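Local coordinates for LipS lipolytic enzyme (PDB 4FBL), which is a thermostable lipolytic enzyme of the alpha/beta hydrolase fold, derived from a metagenome and probably hydrolysing ester bonds of lipid substrates, at residues V121-G126 / G147-N152; P220-Q225 / E250-E255. All blocks are in the same frame, centred on the assembly; numbering follows the deposited sequence.

Contact 1. Residues V121-G126 / G147-N152; sequences VLFMTG and GIMPIN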
ATOM      1  N   VAL C 121       7.132 -30.404   0.241  1.00 25.31           N
ATOM      2  CA  VAL C 121       7.313 -29.454  -0.889  1.00 23.70           C
ATOM      3  C   VAL C 121       6.012 -28.650  -0.966  1.00 22.25           C
ATOM      4  O   VAL C 121       4.954 -29.252  -0.866  1.00 20.26           O
ATOM      5  CB  VAL C 121       7.443 -30.274  -2.224  1.00 23.65           C
ATOM      6  CG1 VAL C 121       7.829 -29.403  -3.403  1.00 23.42           C
ATOM      7  CG2 VAL C 121       8.447 -31.363  -2.012  1.00 26.23           C
ATOM      8  N   LEU C 122       6.100 -27.321  -1.169  1.00 20.08           N
ATOM      9  CA  LEU C 122       4.896 -26.517  -1.260  1.00 18.27           C
ATOM     10  C   LEU C 122       4.870 -25.736  -2.522  1.00 17.49           C
ATOM     11  O   LEU C 122       5.893 -25.244  -2.935  1.00 16.11           O
ATOM     12  CB  LEU C 122       4.912 -25.529  -0.084  1.00 20.07           C
ATOM     13  CG  LEU C 122       4.346 -26.008   1.273  1.00 23.08           C
ATOM     14  CD1 LEU C 122       4.980 -27.201   2.015  1.00 28.67           C
ATOM     15  CD2 LEU C 122       4.118 -24.763   2.227  1.00 25.18           C
ATOM     16  N   PHE C 123       3.680 -25.580  -3.123  1.00 17.62           N
ATOM     17  CA  PHE C 123       3.463 -24.571  -4.180  1.00 16.06           C
ATOM     18  C   PHE C 123       2.332 -23.616  -3.750  1.00 15.72           C
ATOM     19  O   PHE C 123       1.521 -23.978  -2.922  1.00 14.68           O
ATOM     20  CB  PHE C 123       3.066 -25.214  -5.527  1.00 15.30           C
ATOM     21  CG  PHE C 123       4.163 -26.063  -6.142  1.00 17.64           C
ATOM     22  CD1 PHE C 123       4.457 -27.333  -5.592  1.00 16.78           C
ATOM     23  CD2 PHE C 123       4.943 -25.585  -7.222  1.00 18.99           C
ATOM     24  CE1 PHE C 123       5.433 -28.138  -6.096  1.00 19.75           C
ATOM     25  CE2 PHE C 123       5.991 -26.422  -7.743  1.00 15.86           C
ATOM     26  CZ  PHE C 123       6.178 -27.723  -7.143  1.00 19.29           C
ATOM     27  N   MET C 124       2.216 -22.461  -4.417  1.00 15.23           N
ATOM     28  CA  MET C 124       1.089 -21.613  -4.101  1.00 16.36           C
ATOM     29  C   MET C 124       0.640 -20.971  -5.395  1.00 15.54           C
ATOM     30  O   MET C 124       1.433 -20.670  -6.285  1.00 15.63           O
ATOM     31  CB  MET C 124       1.481 -20.571  -2.991  1.00 15.52           C
ATOM     32  CG  MET C 124       0.220 -19.617  -2.720  1.00 15.53           C
ATOM     33  SD  MET C 124       0.640 -18.619  -1.269  1.00 19.14           S
ATOM     34  CE  MET C 124      -0.874 -17.596  -1.239  1.00 11.43           C
ATOM     35  N   THR C 125      -0.665 -20.805  -5.497  1.00 16.07           N
ATOM     36  CA  THR C 125      -1.278 -20.195  -6.624  1.00 15.07           C
ATOM     37  C   THR C 125      -2.395 -19.345  -6.072  1.00 14.43           C
ATOM     38  O   THR C 125      -2.912 -19.620  -4.991  1.00 13.43           O
ATOM     39  CB  THR C 125      -1.824 -21.272  -7.660  1.00 14.25           C
ATOM     40  OG1 THR C 125      -2.386 -20.624  -8.850  1.00 16.52           O
ATOM     41  CG2 THR C 125      -2.885 -22.148  -7.034  1.00 16.29           C
ATOM     42  N   GLY C 126      -2.913 -18.421  -6.880  1.00 15.86           N
ATOM     43  CA  GLY C 126      -4.050 -17.682  -6.331  1.00 14.70           C
ATOM     44  C   GLY C 126      -4.517 -16.699  -7.353  1.00 15.88           C
ATOM     45  O   GLY C 126      -3.784 -16.376  -8.265  1.00 14.94           O
ATOM     46  N   GLY C 147       7.618 -23.436  -6.106  1.00 16.52           N
ATOM     47  CA  GLY C 147       7.088 -22.779  -7.296  1.00 14.77           C
ATOM     48  C   GLY C 147       5.812 -22.006  -6.985  1.00 16.11           C
ATOM     49  O   GLY C 147       5.104 -22.308  -6.011  1.00 15.13           O
ATOM     50  N   ILE C 148       5.508 -20.976  -7.787  1.00 15.20           N
ATOM     51  CA  ILE C 148       4.269 -20.233  -7.579  1.00 16.49           C
ATOM     52  C   ILE C 148       3.588 -20.020  -8.965  1.00 16.99           C
ATOM     53  O   ILE C 148       4.280 -19.958  -9.987  1.00 15.58           O
ATOM     54  CB  ILE C 148       4.454 -18.813  -6.856  1.00 15.24           C
ATOM     55  CG1 ILE C 148       5.493 -17.978  -7.593  1.00 19.85           C
ATOM     56  CG2 ILE C 148       4.890 -18.975  -5.364  1.00 17.24           C
ATOM     57  CD1 ILE C 148       5.434 -16.387  -7.393  1.00 17.62           C
ATOM     58  N   MET C 149       2.252 -19.858  -8.932  1.00 16.19           N
ATOM     59  CA  MET C 149       1.466 -19.607 -10.140  1.00 17.10           C
ATOM     60  C   MET C 149       0.463 -18.459  -9.836  1.00 17.98           C
ATOM     61  O   MET C 149      -0.685 -18.699  -9.687  1.00 16.68           O
ATOM     62  CB  MET C 149       0.700 -20.893 -10.480  1.00 17.06           C
ATOM     63  CG  MET C 149       1.678 -22.162 -10.604  1.00 18.29           C
ATOM     64  SD  MET C 149       1.757 -23.056  -8.989  1.00 21.42           S
ATOM     65  CE  MET C 149       0.402 -24.153  -9.235  1.00 14.13           C
ATOM     66  N   PRO C 150       0.932 -17.211  -9.733  1.00 17.25           N
ATOM     67  CA  PRO C 150      -0.055 -16.133  -9.584  1.00 17.59           C
ATOM     68  C   PRO C 150      -0.918 -15.935 -10.873  1.00 17.28           C
ATOM     69  O   PRO C 150      -0.438 -15.921 -12.012  1.00 17.66           O
ATOM     70  CB  PRO C 150       0.818 -14.929  -9.250  1.00 16.71           C
ATOM     71  CG  PRO C 150       2.168 -15.204 -10.003  1.00 16.25           C
ATOM     72  CD  PRO C 150       2.294 -16.724 -10.009  1.00 17.57           C
ATOM     73  N   ILE C 151      -2.211 -15.785 -10.665  1.00 17.82           N
ATOM     74  CA  ILE C 151      -3.159 -15.637 -11.744  1.00 16.83           C
ATOM     75  C   ILE C 151      -3.820 -14.255 -11.640  1.00 18.15           C
ATOM     76  O   ILE C 151      -4.511 -13.972 -10.656  1.00 17.04           O
ATOM     77  CB  ILE C 151      -4.261 -16.706 -11.585  1.00 15.57           C
ATOM     78  CG1 ILE C 151      -3.646 -18.141 -11.594  1.00 17.29           C
ATOM     79  CG2 ILE C 151      -5.225 -16.625 -12.769  1.00 17.97           C
ATOM     80  CD1 ILE C 151      -4.678 -19.281 -11.240  1.00 17.64           C
ATOM     81  N   ASN C 152      -3.647 -13.438 -12.678  1.00 18.37           N
ATOM     82  CA  ASN C 152      -4.202 -12.068 -12.673  1.00 18.99           C
ATOM     83  C   ASN C 152      -3.965 -11.281 -11.360  1.00 17.54           C
ATOM     84  O   ASN C 152      -4.881 -10.677 -10.796  1.00 17.34           O
ATOM     85  CB  ASN C 152      -5.707 -12.158 -12.978  1.00 20.24           C
ATOM     86  CG  ASN C 152      -5.972 -12.422 -14.417  1.00 19.61           C
ATOM     87  OD1 ASN C 152      -5.149 -12.091 -15.276  1.00 21.74           O
ATOM     88  ND2 ASN C 152      -7.119 -13.070 -14.715  1.00 16.78           N
TER
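Thr125 and Met149 meet where the parallel strands 121-126 and 147-151 run side by side, their directions only 5° apart and their axes separated by 4.7 Å, and they show how a side chain can stand in for a backbone donor. Early in the pair Gly147 O receives only a weak bond from Met124 N, at 3.3 Å. The next rung is firmer: Met149 N gives its hydrogen to Met124 O over 2.9 Å. In a regular parallel pair Gly126 N would then serve Met149 O, but it stays 3.6 Å from that oxygen and makes no such bond. The hydroxyl of Thr125 takes over, OG1 donating to Met149 O at 2.7 Å from a position tilted 17° out of the carbonyl plane. Its chi1 of -177° sets OG1 opposite the backbone N and swings it across toward the neighbouring strand. Ile151 N closes the series on Gly126 O, 2.9 Å away.

Carbon and sulfur atoms close round these bonds. The bent chain of Met149 brings SD to 3.6 Å from Met124 O and its CE beside Thr125 CB, while Ile151 CD1 reaches the threonine hydroxyl. The Phe123 ring lies by Gly147, which has no side chain to collide with it. Helix 267-279 packs on the face carrying Phe123 and Met149; helix 129-140 touches Met124 and Ile148 on the other.

Together the strands and helix 129-140 form a right-handed beta-alpha-beta crossover in the centre of an alpha/beta hydrolase sheet, and Gly126 opens the GxSxG sequence expected of a nucleophile elbow, with Ser128 as the probable nucleophile.

Contact 2. Residues P220-Q225 / E250-E255; sequences PALIIQ and ELLWLE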
ATOM      1  N   PRO C 220      10.846 -20.864  -8.937  1.00 21.78           N
ATOM      2  CA  PRO C 220      10.175 -20.937 -10.250  1.00 22.19           C
ATOM      3  C   PRO C 220       8.756 -20.313 -10.284  1.00 20.96           C
ATOM      4  O   PRO C 220       8.013 -20.414  -9.325  1.00 20.45           O
ATOM      5  CB  PRO C 220      10.150 -22.442 -10.562  1.00 22.12           C
ATOM      6  CG  PRO C 220      11.309 -22.977  -9.857  1.00 21.95           C
ATOM      7  CD  PRO C 220      11.438 -22.152  -8.557  1.00 22.92           C
ATOM      8  N   ALA C 221       8.395 -19.620 -11.363  1.00 21.10           N
ATOM      9  CA  ALA C 221       7.121 -18.901 -11.402  1.00 21.72           C
ATOM     10  C   ALA C 221       6.457 -19.129 -12.768  1.00 22.44           C
ATOM     11  O   ALA C 221       7.153 -19.023 -13.775  1.00 23.99           O
ATOM     12  CB  ALA C 221       7.288 -17.406 -11.108  1.00 19.16           C
ATOM     13  N   LEU C 222       5.143 -19.468 -12.740  1.00 21.04           N
ATOM     14  CA  LEU C 222       4.267 -19.449 -13.871  1.00 20.52           C
ATOM     15  C   LEU C 222       3.270 -18.321 -13.636  1.00 19.72           C
ATOM     16  O   LEU C 222       2.341 -18.438 -12.810  1.00 19.18           O
ATOM     17  CB  LEU C 222       3.559 -20.812 -14.045  1.00 20.68           C
ATOM     18  CG  LEU C 222       2.536 -20.960 -15.174  1.00 21.49           C
ATOM     19  CD1 LEU C 222       3.099 -20.608 -16.604  1.00 22.04           C
ATOM     20  CD2 LEU C 222       1.883 -22.359 -15.165  1.00 15.51           C
ATOM     21  N   ILE C 223       3.472 -17.219 -14.363  1.00 20.21           N
ATOM     22  CA  ILE C 223       2.649 -16.017 -14.154  1.00 20.08           C
ATOM     23  C   ILE C 223       1.572 -16.074 -15.218  1.00 21.10           C
ATOM     24  O   ILE C 223       1.869 -16.028 -16.413  1.00 21.57           O
ATOM     25  CB  ILE C 223       3.511 -14.732 -14.306  1.00 21.55           C
ATOM     26  CG1 ILE C 223       4.708 -14.791 -13.356  1.00 22.29           C
ATOM     27  CG2 ILE C 223       2.659 -13.443 -14.022  1.00 16.99           C
ATOM     28  CD1 ILE C 223       6.045 -14.339 -13.984  1.00 22.76           C
ATOM     29  N   ILE C 224       0.326 -16.166 -14.768  1.00 22.05           N
ATOM     30  CA  ILE C 224      -0.808 -16.372 -15.668  1.00 21.99           C
ATOM     31  C   ILE C 224      -1.617 -15.101 -15.695  1.00 22.66           C
ATOM     32  O   ILE C 224      -2.060 -14.671 -14.660  1.00 22.90           O
ATOM     33  CB  ILE C 224      -1.694 -17.562 -15.151  1.00 21.94           C
ATOM     34  CG1 ILE C 224      -0.795 -18.807 -15.109  1.00 21.82           C
ATOM     35  CG2 ILE C 224      -2.971 -17.745 -16.051  1.00 17.88           C
ATOM     36  CD1 ILE C 224      -1.500 -20.113 -14.644  1.00 23.51           C
ATOM     37  N   GLN C 225      -1.792 -14.520 -16.869  1.00 22.70           N
ATOM     38  CA  GLN C 225      -2.457 -13.219 -16.976  1.00 25.14           C
ATOM     39  C   GLN C 225      -3.428 -13.205 -18.175  1.00 24.95           C
ATOM     40  O   GLN C 225      -3.040 -13.582 -19.259  1.00 25.99           O
ATOM     41  CB  GLN C 225      -1.423 -12.069 -17.152  1.00 24.03           C
ATOM     42  CG  GLN C 225      -1.835 -10.685 -16.547  1.00 24.98           C
ATOM     43  CD  GLN C 225      -1.719 -10.555 -14.974  1.00 28.94           C
ATOM     44  OE1 GLN C 225      -2.490  -9.806 -14.387  1.00 29.32           O
ATOM     45  NE2 GLN C 225      -0.840 -11.351 -14.304  1.00 24.66           N
ATOM     46  N   GLU C 250       7.924 -17.917 -16.492  1.00 27.25           N
ATOM     47  CA  GLU C 250       7.192 -17.924 -17.760  1.00 26.32           C
ATOM     48  C   GLU C 250       5.998 -17.012 -17.612  1.00 25.75           C
ATOM     49  O   GLU C 250       5.342 -17.027 -16.584  1.00 26.49           O
ATOM     50  CB  GLU C 250       6.713 -19.357 -18.068  1.00 26.40           C
ATOM     51  CG  GLU C 250       6.035 -19.443 -19.448  1.00 30.04           C
ATOM     52  CD  GLU C 250       5.319 -20.778 -19.730  1.00 34.53           C
ATOM     53  OE1 GLU C 250       5.632 -21.855 -19.122  1.00 33.02           O
ATOM     54  OE2 GLU C 250       4.420 -20.718 -20.590  1.00 33.71           O
ATOM     55  N   LEU C 251       5.709 -16.206 -18.614  1.00 26.23           N
ATOM     56  CA  LEU C 251       4.495 -15.437 -18.639  1.00 25.54           C
ATOM     57  C   LEU C 251       3.519 -16.108 -19.652  1.00 26.45           C
ATOM     58  O   LEU C 251       3.784 -16.115 -20.867  1.00 27.81           O
ATOM     59  CB  LEU C 251       4.804 -13.939 -18.967  1.00 25.26           C
ATOM     60  CG  LEU C 251       3.646 -12.938 -19.051  1.00 26.63           C
ATOM     61  CD1 LEU C 251       2.763 -12.914 -17.796  1.00 25.00           C
ATOM     62  CD2 LEU C 251       4.141 -11.430 -19.400  1.00 27.98           C
ATOM     63  N   LEU C 252       2.420 -16.664 -19.137  1.00 24.06           N
ATOM     64  CA  LEU C 252       1.338 -17.245 -19.956  1.00 23.89           C
ATOM     65  C   LEU C 252       0.116 -16.343 -20.105  1.00 22.59           C
ATOM     66  O   LEU C 252      -0.647 -16.091 -19.115  1.00 23.36           O
ATOM     67  CB  LEU C 252       0.912 -18.606 -19.413  1.00 22.00           C
ATOM     68  CG  LEU C 252      -0.264 -19.270 -20.115  1.00 20.72           C
ATOM     69  CD1 LEU C 252       0.174 -19.763 -21.513  1.00 21.08           C
ATOM     70  CD2 LEU C 252      -0.591 -20.461 -19.126  1.00 22.73           C
ATOM     71  N   TRP C 253      -0.076 -15.847 -21.342  1.00 22.88           N
ATOM     72  CA  TRP C 253      -1.164 -14.923 -21.614  1.00 22.95           C
ATOM     73  C   TRP C 253      -2.428 -15.667 -21.939  1.00 24.01           C
ATOM     74  O   TRP C 253      -2.396 -16.558 -22.777  1.00 25.95           O
ATOM     75  CB  TRP C 253      -0.791 -14.031 -22.801  1.00 24.29           C
ATOM     76  CG  TRP C 253       0.186 -12.916 -22.426  1.00 26.45           C
ATOM     77  CD1 TRP C 253       1.517 -12.776 -22.839  1.00 25.07           C
ATOM     78  CD2 TRP C 253      -0.120 -11.754 -21.647  1.00 26.39           C
ATOM     79  NE1 TRP C 253       2.033 -11.601 -22.329  1.00 25.10           N
ATOM     80  CE2 TRP C 253       1.057 -10.959 -21.594  1.00 28.31           C
ATOM     81  CE3 TRP C 253      -1.283 -11.305 -20.980  1.00 30.50           C
ATOM     82  CZ2 TRP C 253       1.118  -9.730 -20.858  1.00 26.09           C
ATOM     83  CZ3 TRP C 253      -1.217 -10.112 -20.240  1.00 28.78           C
ATOM     84  CH2 TRP C 253       0.002  -9.346 -20.179  1.00 28.83           C
ATOM     85  N   LEU C 254      -3.539 -15.348 -21.309  1.00 24.10           N
ATOM     86  CA  LEU C 254      -4.768 -16.050 -21.629  1.00 25.67           C
ATOM     87  C   LEU C 254      -5.575 -15.301 -22.727  1.00 28.23           C
ATOM     88  O   LEU C 254      -5.937 -14.135 -22.529  1.00 28.33           O
ATOM     89  CB  LEU C 254      -5.620 -16.261 -20.374  1.00 25.21           C
ATOM     90  CG  LEU C 254      -4.961 -17.104 -19.236  1.00 20.11           C
ATOM     91  CD1 LEU C 254      -5.798 -17.113 -17.979  1.00 19.08           C
ATOM     92  CD2 LEU C 254      -4.520 -18.521 -19.624  1.00 20.08           C
ATOM     93  N   GLU C 255      -5.842 -15.958 -23.861  1.00 29.93           N
ATOM     94  CA  GLU C 255      -6.494 -15.272 -25.036  1.00 30.72           C
ATOM     95  C   GLU C 255      -8.009 -15.269 -24.981  1.00 31.33           C
ATOM     96  O   GLU C 255      -8.616 -14.571 -25.720  1.00 32.33           O
ATOM     97  CB  GLU C 255      -6.019 -15.867 -26.360  1.00 30.65           C
ATOM     98  CG  GLU C 255      -4.472 -15.972 -26.601  1.00 33.06           C
ATOM     99  CD  GLU C 255      -3.655 -14.657 -26.429  1.00 41.62           C
ATOM    100  OE1 GLU C 255      -4.229 -13.569 -26.224  1.00 48.20           O
ATOM    101  OE2 GLU C 255      -2.405 -14.684 -26.501  1.00 43.78           O
TER
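Strands 221-225 and 250-254 run parallel with a 22° twist between them and an axis separation of 4.8 Å, and five backbone hydrogen bonds pass back and forth across the gap. Glu250 N begins the series on Ala221 O, and Leu254 N ends it on Gln225 O at 2.8 Å. Between them Ile223 N to Glu250 O and Gln225 N to Leu252 O are both nearly straight, 170° at the hydrogen.

On one face Leu222 and Glu250 each carry CG anti to the backbone N, which lays the two side chains alongside each other and pointing the same way, Leu222 CD1 resting 3.8 Å from Glu250 OE1 against the acid's extended chain. Further along, Ile224 CG2 presses on Leu254 CD1 at 3.5 Å, a tight carbon contact, and helix 267-279 covers both residues through Ile270. The two strands and helix 235-243 make a beta-alpha-beta unit of the alpha/beta hydrolase fold, with 249-254 the outermost strand at this end of the chain's own sheet.

The helix 235-243 side carries the other row. Here Leu251 CD1 crosses over to Ile223 CG2, 3.8 Å away, and Leu251 CG sits over the rim of one face of the Trp253 ring. The six-membered part of the indole reaches back to Gln225: CZ3 comes within 3.7 Å of Gln225 CB, and the amide plane stands 77° to the ring. Replacing Trp253 with an alanine would probably uncover Gln225 CB and CG and one side of Leu251, and deprive Arg227 of its cation-pi partner. Arg227 also forms a salt bridge with Glu255.

In the fold
After the earlier strands 45-47, 52-57 and 80-83, the chain lays down strand 121-127, turns through helix 129-140 and returns as strand 147-151, where contact 1 closes a loop of 20 intervening residues. Only well after that does strand 221-226 start contact 2, which closes its own loop through helix 235-243 at strand 249-254. The two loops therefore follow in series, neither enclosing nor crossing the other. In space they are joined directly, since 147-151 and 221-226 are neighbours in the sheet: Pro150 O and Asn152 N probably hydrogen-bond to Ile224 N and Ile224 O. Four consecutive strands are thus linked from the middle of the sheet to its edge, with helix 267-279 packing against both contacts.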